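Local coordinates for protein tRNA uridine(34) acetyltransferase (Methanocaldococcus infernus, PDB 6IA8) that catalyses the acetyl-CoA- and S-adenosyl-L-methionine-dependent conversion of the wobble uridine 34 of tRNA to 5-(carboxymethyl)uridine, at residues A63-M68 against R119-Q124; N164-E167 against E172-Q175; V318-K323 against K359-K364; C370-C373 against G377-Y380. All coordinates share one frame; numbering follows the deposited sequence.

Contact 1 of 4, residues A63-M68 against R119-Q124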
loop_
_atom_site.group_PDB
_atom_site.type_symbol
_atom_site.label_atom_id
_atom_site.label_comp_id
_atom_site.label_asym_id
_atom_site.label_seq_id
_atom_site.Cartn_x
_atom_site.Cartn_y
_atom_site.Cartn_z
ATOM N N ALA A 63 -2.605 -12.815 -4.795
ATOM C CA ALA A 63 -3.316 -12.380 -5.984
ATOM C C ALA A 63 -3.943 -11.019 -5.725
ATOM O O ALA A 63 -4.666 -10.833 -4.742
ATOM C CB ALA A 63 -4.399 -13.385 -6.357
ATOM N N VAL A 64 -3.696 -10.078 -6.621
ATOM C CA VAL A 64 -4.284 -8.745 -6.510
ATOM C C VAL A 64 -5.578 -8.730 -7.308
ATOM O O VAL A 64 -5.577 -9.012 -8.510
ATOM C CB VAL A 64 -3.323 -7.661 -7.015
ATOM C CG1 VAL A 64 -4.027 -6.320 -6.980
ATOM C CG2 VAL A 64 -2.050 -7.622 -6.156
ATOM N N VAL A 65 -6.680 -8.424 -6.641
ATOM C CA VAL A 65 -8.002 -8.395 -7.253
ATOM C C VAL A 65 -8.486 -6.961 -7.111
ATOM O O VAL A 65 -8.918 -6.546 -6.031
ATOM C CB VAL A 65 -8.968 -9.379 -6.582
ATOM C CG1 VAL A 65 -10.388 -9.212 -7.081
ATOM C CG2 VAL A 65 -8.500 -10.843 -6.763
ATOM N N ALA A 66 -8.420 -6.204 -8.198
ATOM C CA ALA A 66 -8.830 -4.808 -8.221
ATOM C C ALA A 66 -10.209 -4.703 -8.854
ATOM O O ALA A 66 -10.410 -5.175 -9.972
ATOM C CB ALA A 66 -7.830 -3.975 -9.020
ATOM N N VAL A 67 -11.145 -4.067 -8.154
ATOM C CA VAL A 67 -12.526 -3.961 -8.614
ATOM C C VAL A 67 -12.987 -2.512 -8.557
ATOM O O VAL A 67 -12.471 -1.700 -7.789
ATOM C CB VAL A 67 -13.482 -4.838 -7.781
ATOM C CG1 VAL A 67 -13.068 -6.316 -7.868
ATOM C CG2 VAL A 67 -13.506 -4.385 -6.365
ATOM N N MET A 68 -14.001 -2.207 -9.371
ATOM C CA MET A 68 -14.487 -0.847 -9.572
ATOM C C MET A 68 -15.885 -0.686 -8.989
ATOM O O MET A 68 -16.744 -1.556 -9.142
ATOM C CB MET A 68 -14.520 -0.499 -11.062
ATOM C CG MET A 68 -13.269 0.166 -11.602
ATOM S SD MET A 68 -13.340 1.955 -11.444
ATOM C CE MET A 68 -11.653 2.401 -11.840
ATOM N N ARG A 119 -15.095 -12.576 -8.861
ATOM C CA ARG A 119 -15.049 -13.932 -9.403
ATOM C C ARG A 119 -14.266 -13.983 -10.715
ATOM O O ARG A 119 -13.415 -14.864 -10.915
ATOM C CB ARG A 119 -16.480 -14.451 -9.591
ATOM C CG ARG A 119 -16.594 -15.716 -10.399
ATOM C CD ARG A 119 -16.477 -16.966 -9.562
ATOM N NE ARG A 119 -16.613 -18.190 -10.359
ATOM C CZ ARG A 119 -16.376 -19.410 -9.885
ATOM N NH1 ARG A 119 -16.019 -19.572 -8.617
ATOM N NH2 ARG A 119 -16.501 -20.464 -10.674
ATOM N N ALA A 120 -14.553 -13.057 -11.635
ATOM C CA ALA A 120 -13.926 -13.119 -12.953
ATOM C C ALA A 120 -12.404 -12.982 -12.856
ATOM O O ALA A 120 -11.656 -13.641 -13.593
ATOM C CB ALA A 120 -14.518 -12.038 -13.867
ATOM N N ARG A 121 -11.929 -12.118 -11.963
ATOM C CA ARG A 121 -10.493 -11.936 -11.799
ATOM C C ARG A 121 -9.849 -13.193 -11.218
ATOM O O ARG A 121 -8.758 -13.596 -11.637
ATOM C CB ARG A 121 -10.228 -10.718 -10.907
ATOM C CG ARG A 121 -8.756 -10.351 -10.774
ATOM C CD ARG A 121 -8.114 -9.990 -12.103
ATOM N NE ARG A 121 -6.654 -9.970 -12.009
ATOM C CZ ARG A 121 -5.841 -9.978 -13.059
ATOM N NH1 ARG A 121 -6.340 -9.998 -14.285
ATOM N NH2 ARG A 121 -4.530 -9.971 -12.884
ATOM N N ILE A 122 -10.510 -13.827 -10.250
ATOM C CA ILE A 122 -9.964 -15.037 -9.643
ATOM C C ILE A 122 -9.865 -16.148 -10.679
ATOM O O ILE A 122 -8.830 -16.815 -10.803
ATOM C CB ILE A 122 -10.818 -15.456 -8.435
ATOM C CG1 ILE A 122 -10.586 -14.465 -7.272
ATOM C CG2 ILE A 122 -10.461 -16.867 -7.987
ATOM C CD1 ILE A 122 -11.637 -14.583 -6.156
ATOM N N GLU A 123 -10.935 -16.363 -11.447
ATOM C CA GLU A 123 -10.903 -17.400 -12.472
ATOM C C GLU A 123 -9.839 -17.099 -13.523
ATOM O O GLU A 123 -9.150 -18.010 -13.995
ATOM C CB GLU A 123 -12.284 -17.538 -13.120
ATOM C CG GLU A 123 -13.363 -17.999 -12.146
ATOM C CD GLU A 123 -13.050 -19.352 -11.528
ATOM O OE1 GLU A 123 -12.811 -20.319 -12.293
ATOM O OE2 GLU A 123 -13.039 -19.442 -10.285
ATOM N N GLN A 124 -9.713 -15.832 -13.927
ATOM C CA GLN A 124 -8.689 -15.456 -14.899
ATOM C C GLN A 124 -7.290 -15.747 -14.375
ATOM O O GLN A 124 -6.422 -16.192 -15.134
ATOM C CB GLN A 124 -8.866 -13.978 -15.241
ATOM C CG GLN A 124 -7.767 -13.327 -16.014
ATOM C CD GLN A 124 -7.935 -11.810 -16.062
ATOM O OE1 GLN A 124 -6.955 -11.065 -16.120
ATOM N NE2 GLN A 124 -9.181 -11.348 -16.026
#
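Val64 and Val65 meet Arg121 and Ile122 where strand 63-68, an outermost strand of the parallel sheet of the radical SAM core, packs against helix 114-127. This is half of a beta-alpha-beta crossover: strand 63-68 leads, helix 114-127 returns, and strand 134-140 adds on parallel to the first strand. The helix segment runs roughly against the strand, at 150° between their N-to-C directions, and the short axes approach to 8.5 Å. At the start of the strand, Ala63 touches Leu125 of the same helix, and its backbone bonds to Lys134 and Glu136 of the neighbouring strand. Val64 contributes its carbonyl: Val64 O lies 3.8 Å from Arg121 NE, near the guanidinium plane and at its edge, too far for a hydrogen bond. Val65 does most of the touching. Its CG1 stands anti to the backbone N (chi1 172°) and meets Arg121 CB at 4.1 Å, which leaves CG2 beside the backbone N and 4.0 Å from Arg121 CG. The two side chains pass each other in opposite directions, and the arginine even grazes the strand backbone, with Arg121 CG 4.1 Å from Val65 CA. A bend at chi2 (61°) then carries the rest of Arg121 across the strand, so that NE comes up beside the carbonyl of Val64. Val65 CG2 also touches Ile122 CG1 at 4.2 Å, an apolar contact in a layer that Ile135 joins from the next strand. Further along, Val67 packs on Thr118, and Met68 N is hydrogen-bonded to Gln117 OE1.

Contact 2 of 4, residues N164-E167 against E172-Q175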
loop_
_atom_site.group_PDB
_atom_site.type_symbol
_atom_site.label_atom_id
_atom_site.label_comp_id
_atom_site.label_asym_id
_atom_site.label_seq_id
_atom_site.Cartn_x
_atom_site.Cartn_y
_atom_site.Cartn_z
ATOM N N ASN A 164 -15.537 -16.521 -1.062
ATOM C CA ASN A 164 -16.026 -17.640 -0.259
ATOM C C ASN A 164 -16.713 -18.699 -1.112
ATOM O O ASN A 164 -16.832 -19.854 -0.686
ATOM C CB ASN A 164 -17.018 -17.166 0.814
ATOM C CG ASN A 164 -16.403 -16.186 1.805
ATOM O OD1 ASN A 164 -15.192 -16.143 1.981
ATOM N ND2 ASN A 164 -17.244 -15.399 2.459
ATOM N N GLU A 165 -17.193 -18.318 -2.289
ATOM C CA GLU A 165 -17.970 -19.205 -3.151
ATOM C C GLU A 165 -19.258 -19.660 -2.471
ATOM O O GLU A 165 -19.682 -20.816 -2.592
ATOM C CB GLU A 165 -17.144 -20.405 -3.607
ATOM C CG GLU A 165 -15.983 -20.041 -4.532
ATOM C CD GLU A 165 -15.028 -21.203 -4.745
ATOM O OE1 GLU A 165 -13.812 -20.962 -4.862
ATOM O OE2 GLU A 165 -15.494 -22.358 -4.776
ATOM N N ARG A 166 -19.913 -18.728 -1.784
ATOM C CA ARG A 166 -21.240 -18.987 -1.235
ATOM C C ARG A 166 -21.875 -17.671 -0.797
ATOM O O ARG A 166 -21.185 -16.691 -0.501
ATOM C CB ARG A 166 -21.179 -19.971 -0.058
ATOM C CG ARG A 166 -20.288 -19.509 1.069
ATOM C CD ARG A 166 -20.736 -20.147 2.405
ATOM N NE ARG A 166 -21.976 -19.555 2.904
ATOM C CZ ARG A 166 -22.528 -19.840 4.079
ATOM N NH1 ARG A 166 -21.948 -20.721 4.887
ATOM N NH2 ARG A 166 -23.660 -19.241 4.442
ATOM N N GLU A 167 -23.201 -17.670 -0.750
ATOM C CA GLU A 167 -23.958 -16.518 -0.298
ATOM C C GLU A 167 -23.790 -16.349 1.207
ATOM O O GLU A 167 -23.461 -17.285 1.931
ATOM C CB GLU A 167 -25.435 -16.696 -0.670
ATOM C CG GLU A 167 -26.331 -15.542 -0.286
ATOM C CD GLU A 167 -25.946 -14.231 -0.965
ATOM O OE1 GLU A 167 -24.848 -13.729 -0.691
ATOM O OE2 GLU A 167 -26.755 -13.707 -1.762
ATOM N N GLU A 172 -20.788 -9.123 8.052
ATOM C CA GLU A 172 -20.109 -9.798 9.156
ATOM C C GLU A 172 -20.048 -11.305 8.940
ATOM O O GLU A 172 -19.043 -11.947 9.259
ATOM C CB GLU A 172 -20.818 -9.475 10.473
ATOM C CG GLU A 172 -20.195 -10.094 11.704
ATOM C CD GLU A 172 -20.993 -9.801 12.968
ATOM O OE1 GLU A 172 -22.111 -9.257 12.857
ATOM O OE2 GLU A 172 -20.500 -10.115 14.072
ATOM N N GLU A 173 -21.102 -11.898 8.395
ATOM C CA GLU A 173 -21.042 -13.335 8.158
ATOM C C GLU A 173 -20.056 -13.677 7.045
ATOM O O GLU A 173 -19.329 -14.672 7.150
ATOM C CB GLU A 173 -22.417 -13.893 7.821
ATOM C CG GLU A 173 -22.398 -15.416 7.732
ATOM C CD GLU A 173 -23.691 -16.005 7.176
ATOM O OE1 GLU A 173 -23.861 -17.238 7.252
ATOM O OE2 GLU A 173 -24.515 -15.237 6.657
ATOM N N ALA A 174 -20.037 -12.883 5.964
ATOM C CA ALA A 174 -19.081 -13.106 4.881
ATOM C C ALA A 174 -17.644 -12.976 5.383
ATOM O O ALA A 174 -16.740 -13.713 4.952
ATOM C CB ALA A 174 -19.344 -12.107 3.754
ATOM N N GLN A 175 -17.401 -12.019 6.275
ATOM C CA GLN A 175 -16.060 -11.870 6.832
ATOM C C GLN A 175 -15.678 -13.105 7.643
ATOM O O GLN A 175 -14.574 -13.645 7.500
ATOM C CB GLN A 175 -15.992 -10.603 7.694
ATOM C CG GLN A 175 -16.063 -9.335 6.886
ATOM C CD GLN A 175 -16.261 -8.091 7.736
ATOM O OE1 GLN A 175 -16.869 -8.175 8.789
ATOM N NE2 GLN A 175 -15.780 -6.927 7.262
#
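The side-chain amide of Asn164, the last residue of helix 149-164, reaches over to the backbone of Ala174 on the next helix. Its CG sits anti to the carbonyl carbon and beside the backbone N (chi1 -61°), which sends ND2 toward Ala174 O, a hydrogen bond of 3.1 Å. The donor approaches in the carbonyl plane on a lone pair, at a C=O...N angle of 119°, and the acceptor in turn lies close to the plane of the Asn164 amide. The other end of that amide is held as well, since OD1 accepts from Asn178 ND2, and the two bonds together fix the amide's rotation. An alanine here would strip Ala174 O and Asn178 ND2 of this partner and would probably weaken the tie between the two helices. Glu165 leaves the helix with positive phi, and the chain goes on to Arg166. That side chain starts wedged between backbone N and carbonyl carbon and bends at chi3, bringing its guanidinium side-on to the next residue: Arg166 NE and NH2 both donate to Glu167 O, at 2.9 Å and 3.2 Å. NH2 also forms a long salt bridge to Glu173 OE1, 3.5 Å away, the guanidinium and carboxylate planes being turned 76° apart. Glu173 reaches it through an extended chain, while its OE2 accepts from Lys169 N. The methyl of Ala174 packs on Leu160 of helix 149-164. The arrangement is a tight helix-loop-helix connection, part of the crossover between parallel strands 134-140 and 184-192 of the radical SAM core.

Contact 3 of 4, residues V318-K323 against K359-K364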
loop_
_atom_site.group_PDB
_atom_site.type_symbol
_atom_site.label_atom_id
_atom_site.label_comp_id
_atom_site.label_asym_id
_atom_site.label_seq_id
_atom_site.Cartn_x
_atom_site.Cartn_y
_atom_site.Cartn_z
ATOM N N VAL A 318 12.902 13.101 -12.359
ATOM C CA VAL A 318 12.229 13.263 -11.069
ATOM C C VAL A 318 12.066 11.916 -10.361
ATOM O O VAL A 318 12.322 11.788 -9.155
ATOM C CB VAL A 318 10.871 13.960 -11.268
ATOM C CG1 VAL A 318 10.103 14.012 -9.961
ATOM C CG2 VAL A 318 11.100 15.368 -11.806
ATOM N N ILE A 319 11.622 10.893 -11.086
ATOM C CA ILE A 319 11.342 9.625 -10.420
ATOM C C ILE A 319 12.642 8.971 -9.980
ATOM O O ILE A 319 12.710 8.333 -8.921
ATOM C CB ILE A 319 10.512 8.706 -11.335
ATOM C CG1 ILE A 319 9.111 9.319 -11.566
ATOM C CG2 ILE A 319 10.375 7.330 -10.705
ATOM C CD1 ILE A 319 8.295 8.590 -12.617
ATOM N N SER A 320 13.698 9.128 -10.778
ATOM C CA SER A 320 15.000 8.585 -10.389
ATOM C C SER A 320 15.516 9.242 -9.111
ATOM O O SER A 320 15.991 8.564 -8.183
ATOM C CB SER A 320 15.995 8.779 -11.530
ATOM O OG SER A 320 15.691 7.920 -12.624
ATOM N N TYR A 321 15.378 10.562 -9.017
ATOM C CA TYR A 321 15.696 11.239 -7.767
ATOM C C TYR A 321 14.870 10.672 -6.621
ATOM O O TYR A 321 15.403 10.329 -5.560
ATOM C CB TYR A 321 15.464 12.752 -7.897
ATOM C CG TYR A 321 15.670 13.466 -6.582
ATOM C CD1 TYR A 321 16.954 13.754 -6.117
ATOM C CD2 TYR A 321 14.592 13.774 -5.767
ATOM C CE1 TYR A 321 17.152 14.374 -4.894
ATOM C CE2 TYR A 321 14.779 14.379 -4.545
ATOM C CZ TYR A 321 16.051 14.677 -4.110
ATOM O OH TYR A 321 16.202 15.272 -2.881
ATOM N N ALA A 322 13.551 10.619 -6.793
ATOM C CA ALA A 322 12.690 10.147 -5.719
ATOM C C ALA A 322 13.121 8.773 -5.229
ATOM O O ALA A 322 13.225 8.550 -4.019
ATOM C CB ALA A 322 11.235 10.111 -6.175
ATOM N N LYS A 323 13.377 7.834 -6.152
ATOM C CA LYS A 323 13.809 6.511 -5.712
ATOM C C LYS A 323 15.167 6.546 -5.021
ATOM O O LYS A 323 15.431 5.728 -4.132
ATOM C CB LYS A 323 13.850 5.563 -6.900
ATOM C CG LYS A 323 12.435 5.178 -7.407
ATOM C CD LYS A 323 12.526 4.055 -8.449
ATOM C CE LYS A 323 11.658 2.870 -8.022
ATOM N NZ LYS A 323 11.663 1.761 -9.012
ATOM N N LYS A 359 17.406 2.102 -15.831
ATOM C CA LYS A 359 18.622 2.276 -16.621
ATOM C C LYS A 359 19.247 3.650 -16.390
ATOM O O LYS A 359 20.482 3.801 -16.406
ATOM C CB LYS A 359 18.300 2.067 -18.095
ATOM C CG LYS A 359 17.933 0.623 -18.436
ATOM C CD LYS A 359 17.750 0.441 -19.945
ATOM C CE LYS A 359 17.440 -1.015 -20.279
ATOM N NZ LYS A 359 17.222 -1.223 -21.737
ATOM N N TYR A 360 18.409 4.666 -16.184
ATOM C CA TYR A 360 18.936 5.987 -15.859
ATOM C C TYR A 360 19.703 5.954 -14.540
ATOM O O TYR A 360 20.812 6.487 -14.434
ATOM C CB TYR A 360 17.795 6.996 -15.798
ATOM C CG TYR A 360 18.238 8.424 -15.568
ATOM C CD1 TYR A 360 18.610 9.229 -16.625
ATOM C CD2 TYR A 360 18.259 8.977 -14.288
ATOM C CE1 TYR A 360 18.983 10.540 -16.424
ATOM C CE2 TYR A 360 18.636 10.284 -14.084
ATOM C CZ TYR A 360 19.005 11.059 -15.156
ATOM O OH TYR A 360 19.403 12.359 -14.954
ATOM N N MET A 361 19.139 5.300 -13.534
ATOM C CA MET A 361 19.805 5.203 -12.243
ATOM C C MET A 361 21.104 4.416 -12.344
ATOM O O MET A 361 22.096 4.769 -11.691
ATOM C CB MET A 361 18.850 4.568 -11.231
ATOM C CG MET A 361 17.639 5.463 -10.905
ATOM S SD MET A 361 16.440 4.758 -9.719
ATOM C CE MET A 361 17.377 4.899 -8.193
ATOM N N GLU A 362 21.123 3.351 -13.150
ATOM C CA GLU A 362 22.380 2.648 -13.385
ATOM C C GLU A 362 23.428 3.602 -13.934
ATOM O O GLU A 362 24.562 3.646 -13.447
ATOM C CB GLU A 362 22.182 1.485 -14.366
ATOM C CG GLU A 362 21.363 0.320 -13.851
ATOM C CD GLU A 362 21.290 -0.808 -14.882
ATOM O OE1 GLU A 362 20.862 -0.535 -16.034
ATOM O OE2 GLU A 362 21.700 -1.956 -14.566
ATOM N N LYS A 363 23.071 4.338 -14.992
ATOM C CA LYS A 363 24.004 5.232 -15.653
ATOM C C LYS A 363 24.554 6.251 -14.675
ATOM O O LYS A 363 25.729 6.610 -14.748
ATOM C CB LYS A 363 23.297 5.932 -16.817
ATOM C CG LYS A 363 24.177 6.864 -17.634
ATOM C CD LYS A 363 23.360 7.416 -18.819
ATOM C CE LYS A 363 24.165 8.397 -19.647
ATOM N NZ LYS A 363 23.507 8.667 -20.956
ATOM N N LYS A 364 23.712 6.754 -13.774
ATOM C CA LYS A 364 24.111 7.831 -12.878
ATOM C C LYS A 364 24.641 7.325 -11.539
ATOM O O LYS A 364 24.972 8.136 -10.672
ATOM C CB LYS A 364 22.923 8.768 -12.645
ATOM C CG LYS A 364 23.068 10.150 -13.232
ATOM C CD LYS A 364 22.981 10.144 -14.736
ATOM C CE LYS A 364 22.947 11.570 -15.279
ATOM N NZ LYS A 364 22.919 11.615 -16.774
#
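Helix 312-325 and helix 353-364 cross at -68° between their short axes, 9.9 Å apart, and CA of Ser320 comes within 6.2 Å of CA of Met361. It is a helix-helix packing within the radical SAM C-terminal domain, and the small Ser320 sits between Tyr360 and Met361. Its OG is hydrogen-bonded back to Ile316 O of its own helix, yet it lies 3.2 Å from Tyr360 CD2, approaching the ring obliquely, and 3.6 Å from Met361 CG. Tyr360 swings its ring toward the first helix with CG anti to the backbone N, where Ile316 and Glu317 also touch it. Met361 runs out straight and then bends at chi3 (73°), laying its thioether end across Lys323 at about a right angle: SD is 3.9 Å and CE 3.8 Å from Lys323 CB. Replacing Met361 by an alanine would take away the chain that lies against both Ser320 and Lys323, and is likely to open a gap between the helices. Val357, one turn earlier in the second helix, touches Ser320 and Lys323 as well. Besides the lysine, the methionine methyl meets backbone: Met361 CE lies 3.9 Å from Ser320 O.

Contact 4 of 4, residues C370-C373 against G377-Y380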
loop_
_atom_site.group_PDB
_atom_site.type_symbol
_atom_site.label_atom_id
_atom_site.label_comp_id
_atom_site.label_asym_id
_atom_site.label_seq_id
_atom_site.Cartn_x
_atom_site.Cartn_y
_atom_site.Cartn_z
ATOM N N CYS A 370 14.747 1.023 -1.172
ATOM C CA CYS A 370 13.391 0.879 -0.658
ATOM C C CYS A 370 12.933 -0.580 -0.747
ATOM O O CYS A 370 13.619 -1.443 -1.281
ATOM C CB CYS A 370 12.431 1.791 -1.415
ATOM S SG CYS A 370 12.067 1.215 -3.045
ATOM N N ILE A 371 11.760 -0.854 -0.186
ATOM C CA ILE A 371 11.322 -2.232 0.028
ATOM C C ILE A 371 11.241 -2.982 -1.291
ATOM O O ILE A 371 11.704 -4.117 -1.409
ATOM C CB ILE A 371 9.966 -2.237 0.746
ATOM C CG1 ILE A 371 10.124 -1.772 2.213
ATOM C CG2 ILE A 371 9.345 -3.644 0.710
ATOM C CD1 ILE A 371 8.810 -1.465 2.894
ATOM N N ARG A 372 10.654 -2.361 -2.309
ATOM C CA ARG A 372 10.506 -3.066 -3.586
ATOM C C ARG A 372 11.863 -3.421 -4.198
ATOM O O ARG A 372 12.033 -4.500 -4.793
ATOM C CB ARG A 372 9.694 -2.227 -4.585
ATOM C CG ARG A 372 9.504 -2.940 -5.922
ATOM C CD ARG A 372 8.737 -2.123 -6.962
ATOM N NE ARG A 372 8.830 -2.746 -8.283
ATOM C CZ ARG A 372 8.168 -3.842 -8.642
ATOM N NH1 ARG A 372 7.359 -4.441 -7.781
ATOM N NH2 ARG A 372 8.320 -4.344 -9.860
ATOM N N CYS A 373 12.839 -2.518 -4.096
ATOM C CA CYS A 373 14.126 -2.786 -4.719
ATOM C C CYS A 373 14.909 -3.870 -3.976
ATOM O O CYS A 373 15.758 -4.541 -4.567
ATOM C CB CYS A 373 14.961 -1.504 -4.784
ATOM S SG CYS A 373 14.284 -0.112 -5.755
ATOM N N GLY A 377 12.223 -11.551 -3.523
ATOM C CA GLY A 377 11.749 -12.009 -4.827
ATOM C C GLY A 377 12.221 -11.136 -5.974
ATOM O O GLY A 377 12.576 -11.632 -7.052
ATOM N N HIS A 378 12.216 -9.824 -5.763
ATOM C CA HIS A 378 12.671 -8.895 -6.786
ATOM C C HIS A 378 14.176 -9.004 -7.016
ATOM O O HIS A 378 14.646 -8.945 -8.160
ATOM C CB HIS A 378 12.297 -7.471 -6.392
ATOM C CG HIS A 378 12.446 -6.481 -7.503
ATOM N ND1 HIS A 378 13.446 -5.532 -7.529
ATOM C CD2 HIS A 378 11.703 -6.274 -8.619
ATOM C CE1 HIS A 378 13.319 -4.788 -8.613
ATOM N NE2 HIS A 378 12.267 -5.215 -9.289
ATOM N N VAL A 379 14.952 -9.146 -5.945
ATOM C CA VAL A 379 16.397 -9.272 -6.105
ATOM C C VAL A 379 16.755 -10.540 -6.864
ATOM O O VAL A 379 17.686 -10.545 -7.673
ATOM C CB VAL A 379 17.100 -9.234 -4.740
ATOM C CG1 VAL A 379 18.567 -9.617 -4.889
ATOM C CG2 VAL A 379 16.962 -7.833 -4.114
ATOM N N TYR A 380 16.081 -11.652 -6.566
ATOM C CA TYR A 380 16.375 -12.881 -7.293
ATOM C C TYR A 380 16.040 -12.728 -8.774
ATOM O O TYR A 380 16.813 -13.135 -9.648
ATOM C CB TYR A 380 15.609 -14.060 -6.682
ATOM C CG TYR A 380 15.873 -15.320 -7.433
ATOM C CD1 TYR A 380 17.147 -15.868 -7.467
ATOM C CD2 TYR A 380 14.869 -15.951 -8.144
ATOM C CE1 TYR A 380 17.411 -17.021 -8.188
ATOM C CE2 TYR A 380 15.131 -17.120 -8.864
ATOM C CZ TYR A 380 16.411 -17.639 -8.871
ATOM O OH TYR A 380 16.712 -18.777 -9.573
#
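His378 faces Arg372 and Cys373 across a short turn that joins two small helices at the start of the acetyltransferase region. Two backbone carbonyls make the polar contacts. Arg372 O approaches the imidazole obliquely, 3.2 Å from His378 ND1 and 3.4 Å from His378 CG, at too poor an angle for a hydrogen bond. Cys373 O lies near the plane of the same ring, at its edge, but 3.9 Å from His378 ND1. With CG anti to the backbone N (chi1 -167°), the histidine projects its ring into this place. The second kind of contact is between flat groups. The extended Arg372 side chain carries its guanidinium beside the ring, and His378 CD2 lies over one of its faces, off toward the rim, 4.1 Å from Arg372 NH2. With the planes 50° apart this is no parallel stack. A methyl meets a carbonyl as well: Val379 CG2 lies 3.5 Å from Cys373 O, while the valine packs on Ile418 and Ile385. The covalent bond here leads out of the contact: the CB of Cys373 points away from the second helix, and its SG forms the disulfide to Cys368. The imidazole thus sits between opposing influences: the guanidinium would probably disfavour a positive charge on the ring, whereas the carbonyl oxygens near ND1 might favour one, and packing rather than a hydrogen bond joins it to 370-373.

From the N terminus, the contacts follow in series, none nested in or crossing another. Contact 1 closes a loop of 50 residues, much of it unmodelled, and sets the first helix on an outermost strand of the parallel sheet. Contact 2 closes a four-residue turn later in the same radical SAM core, and touches contact 1 by packing of Arg119 NH1 on Glu165 CG, 4.1 Å apart. Contact 3, across the chain's centre from contact 2, closes a 35-residue connection and joins helices 312-325 and 353-364 of the radical SAM C-terminal domain. The chain soon turns into contact 4, a three-residue closure at the entry to the acetyltransferase region, its nearest atoms about 5 Å from contact 3.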